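Local coordinates for Hut operon positive regulatory protein (Bacillus subtilis, PDB 4H4L) that binds hut mRNA as a histidine-activated hexamer, preventing transcription termination and switching on the operon for histidine utilization, at residues 80-85 with 123-128. The protein carries 1 engineered substitution. Numbering follows the deposited sequence.
Sequences MEALHG and VSLYGT
The flat group met face-on is the Ala-82/Leu-83 peptide: CD1 of Leu-125 sits almost squarely above it, 3.6 Å from Ala-82 O and 3.7 Å from Leu-83 N. In return, CB of Ala-82 comes to Val-123 O (3.2 Å) from obliquely above the plane of the Val-123/Ser-124 peptide, beyond the oxygen. Between these two, Ala-82 CB and Leu-125 CD1 meet at 3.6 Å. Leu-125 has CG anti to its own carbonyl carbon (chi1 -65°), which sends the branch down onto the helix; CD1 also reaches CD2 of Leu-83 at 4.3 Å. The contact is wholly apolar between side chains and buried. Alanine's small size allows close approach: the axes of 80-85 and 123-126 come within 7.9 Å, at 27°. Helix 70-87 thus lies along one face of the antiparallel sheet. Val-123 extends the seam to Leu-75, Ala-78 and Thr-79 of the same helix, while Ile-54 and Val-50 of helix 47-60 flank Leu-125 and Leu-83 respectively. Strand 120-130 is hydrogen-bonded between strands 99-109 and 137-147, and Ser-124, whose CB points away from 80-85, hydrogen-bonds through OG to Ser-13 OG of helix 9-17.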
ATOM      1  N   MET A  80       0.779  13.571  -5.570  1.00 40.33           N
ATOM      2  CA  MET A  80       0.622  12.257  -4.892  1.00 44.20           C
ATOM      3  C   MET A  80       1.845  11.459  -5.197  1.00 43.06           C
ATOM      4  O   MET A  80       2.489  10.903  -4.301  1.00 46.61           O
ATOM      5  CB  MET A  80      -0.531  11.406  -5.425  1.00 48.39           C
ATOM      6  CG  MET A  80      -1.921  11.869  -5.091  1.00 55.18           C
ATOM      7  SD  MET A  80      -2.435  11.134  -3.552  1.00 66.54           S
ATOM      8  CE  MET A  80      -1.927  12.485  -2.479  1.00 54.08           C
ATOM      9  N   GLU A  81       2.166  11.415  -6.481  1.00 36.80           N
ATOM     10  CA  GLU A  81       3.291  10.651  -6.917  1.00 41.38           C
ATOM     11  C   GLU A  81       4.592  11.096  -6.267  1.00 42.98           C
ATOM     12  O   GLU A  81       5.358  10.255  -5.814  1.00 54.55           O
ATOM     13  CB  GLU A  81       3.356  10.594  -8.439  1.00 41.67           C
ATOM     14  CG  GLU A  81       2.715   9.325  -8.925  1.00 42.75           C
ATOM     15  CD  GLU A  81       2.475   9.308 -10.404  1.00 50.96           C
ATOM     16  OE1 GLU A  81       1.282   9.207 -10.817  1.00 50.43           O
ATOM     17  OE2 GLU A  81       3.488   9.357 -11.138  1.00 55.40           O
ATOM     18  N   ALA A  82       4.815  12.389  -6.149  1.00 39.35           N
ATOM     19  CA  ALA A  82       6.022  12.873  -5.466  1.00 43.35           C
ATOM     20  C   ALA A  82       6.037  12.544  -3.990  1.00 40.31           C
ATOM     21  O   ALA A  82       7.075  12.253  -3.436  1.00 44.49           O
ATOM     22  CB  ALA A  82       6.234  14.380  -5.690  1.00 37.08           C
ATOM     23  N   LEU A  83       4.884  12.617  -3.338  1.00 46.16           N
ATOM     24  CA  LEU A  83       4.795  12.268  -1.901  1.00 42.50           C
ATOM     25  C   LEU A  83       5.063  10.760  -1.650  1.00 41.75           C
ATOM     26  O   LEU A  83       5.426  10.371  -0.520  1.00 42.51           O
ATOM     27  CB  LEU A  83       3.423  12.654  -1.344  1.00 40.49           C
ATOM     28  CG  LEU A  83       2.980  14.083  -1.057  1.00 37.81           C
ATOM     29  CD1 LEU A  83       1.460  14.157  -0.958  1.00 30.64           C
ATOM     30  CD2 LEU A  83       3.599  14.517   0.257  1.00 39.25           C
ATOM     31  N   HIS A  84       4.886   9.913  -2.678  1.00 36.85           N
ATOM     32  CA  HIS A  84       5.245   8.499  -2.510  1.00 39.22           C
ATOM     33  C   HIS A  84       6.714   8.359  -2.215  1.00 39.57           C
ATOM     34  O   HIS A  84       7.094   7.524  -1.413  1.00 36.92           O
ATOM     35  CB  HIS A  84       4.858   7.626  -3.686  1.00 38.39           C
ATOM     36  CG  HIS A  84       3.503   6.985  -3.552  1.00 39.02           C
ATOM     37  ND1 HIS A  84       2.404   7.457  -4.209  1.00 40.17           N
ATOM     38  CD2 HIS A  84       3.075   5.870  -2.811  1.00 41.58           C
ATOM     39  CE1 HIS A  84       1.321   6.682  -3.906  1.00 39.36           C
ATOM     40  NE2 HIS A  84       1.734   5.703  -3.058  1.00 39.01           N
ATOM     41  N   GLY A  85       7.540   9.197  -2.847  1.00 38.13           N
ATOM     42  CA  GLY A  85       8.964   9.237  -2.593  1.00 32.77           C
ATOM     43  C   GLY A  85       9.249   9.682  -1.191  1.00 34.00           C
ATOM     44  O   GLY A  85      10.040   9.073  -0.482  1.00 34.13           O
ATOM     45  N   VAL A 123       6.560  17.579 -10.148  1.00 46.66           N
ATOM     46  CA  VAL A 123       6.522  18.107  -8.809  1.00 45.01           C
ATOM     47  C   VAL A 123       7.668  17.429  -8.062  1.00 47.13           C
ATOM     48  O   VAL A 123       7.685  16.212  -7.942  1.00 50.95           O
ATOM     49  CB  VAL A 123       5.159  17.826  -8.184  1.00 46.92           C
ATOM     50  CG1 VAL A 123       5.057  18.464  -6.825  1.00 45.34           C
ATOM     51  CG2 VAL A 123       4.045  18.358  -9.082  1.00 50.64           C
ATOM     52  N   SER A 124       8.667  18.193  -7.636  1.00 42.78           N
ATOM     53  CA  SER A 124       9.854  17.586  -7.050  1.00 44.24           C
ATOM     54  C   SER A 124       9.954  18.055  -5.624  1.00 43.12           C
ATOM     55  O   SER A 124       9.850  19.248  -5.370  1.00 38.40           O
ATOM     56  CB  SER A 124      11.132  17.983  -7.814  1.00 51.97           C
ATOM     57  OG  SER A 124      11.089  17.578  -9.183  1.00 54.82           O
ATOM     58  N   LEU A 125      10.145  17.124  -4.692  1.00 42.00           N
ATOM     59  CA  LEU A 125      10.134  17.470  -3.282  1.00 41.58           C
ATOM     60  C   LEU A 125      11.503  17.211  -2.678  1.00 42.98           C
ATOM     61  O   LEU A 125      12.086  16.177  -2.974  1.00 46.97           O
ATOM     62  CB  LEU A 125       9.109  16.596  -2.584  1.00 38.63           C
ATOM     63  CG  LEU A 125       7.657  16.797  -2.988  1.00 37.55           C
ATOM     64  CD1 LEU A 125       6.805  15.693  -2.387  1.00 36.05           C
ATOM     65  CD2 LEU A 125       7.189  18.148  -2.480  1.00 38.50           C
ATOM     66  N   TYR A 126      12.020  18.129  -1.856  1.00 41.31           N
ATOM     67  CA  TYR A 126      13.235  17.847  -1.067  1.00 42.33           C
ATOM     68  C   TYR A 126      13.241  18.459   0.324  1.00 40.79           C
ATOM     69  O   TYR A 126      12.772  19.555   0.530  1.00 48.42           O
ATOM     70  CB  TYR A 126      14.537  18.202  -1.817  1.00 47.69           C
ATOM     71  CG  TYR A 126      15.781  18.035  -0.964  1.00 50.98           C
ATOM     72  CD1 TYR A 126      16.419  19.147  -0.389  1.00 53.64           C
ATOM     73  CD2 TYR A 126      16.292  16.765  -0.686  1.00 50.88           C
ATOM     74  CE1 TYR A 126      17.538  18.998   0.421  1.00 53.91           C
ATOM     75  CE2 TYR A 126      17.403  16.606   0.125  1.00 53.99           C
ATOM     76  CZ  TYR A 126      18.020  17.717   0.671  1.00 57.89           C
ATOM     77  OH  TYR A 126      19.123  17.539   1.468  1.00 58.65           O
ATOM     78  N   GLY A 127      13.805  17.745   1.288  1.00 43.89           N
ATOM     79  CA  GLY A 127      13.878  18.252   2.643  1.00 40.20           C
ATOM     80  C   GLY A 127      14.063  17.138   3.640  1.00 40.77           C
ATOM     81  O   GLY A 127      14.600  16.096   3.340  1.00 43.81           O
ATOM     82  N   THR A 128      13.633  17.359   4.858  1.00 42.89           N
ATOM     83  CA  THR A 128      13.740  16.298   5.825  1.00 47.89           C
ATOM     84  C   THR A 128      12.389  15.749   6.281  1.00 48.87           C
ATOM     85  O   THR A 128      11.331  16.342   6.026  1.00 49.16           O
ATOM     86  CB  THR A 128      14.467  16.759   7.071  1.00 45.66           C
ATOM     87  OG1 THR A 128      13.560  17.562   7.822  1.00 49.71           O
ATOM     88  CG2 THR A 128      15.723  17.531   6.701  1.00 43.63           C
TER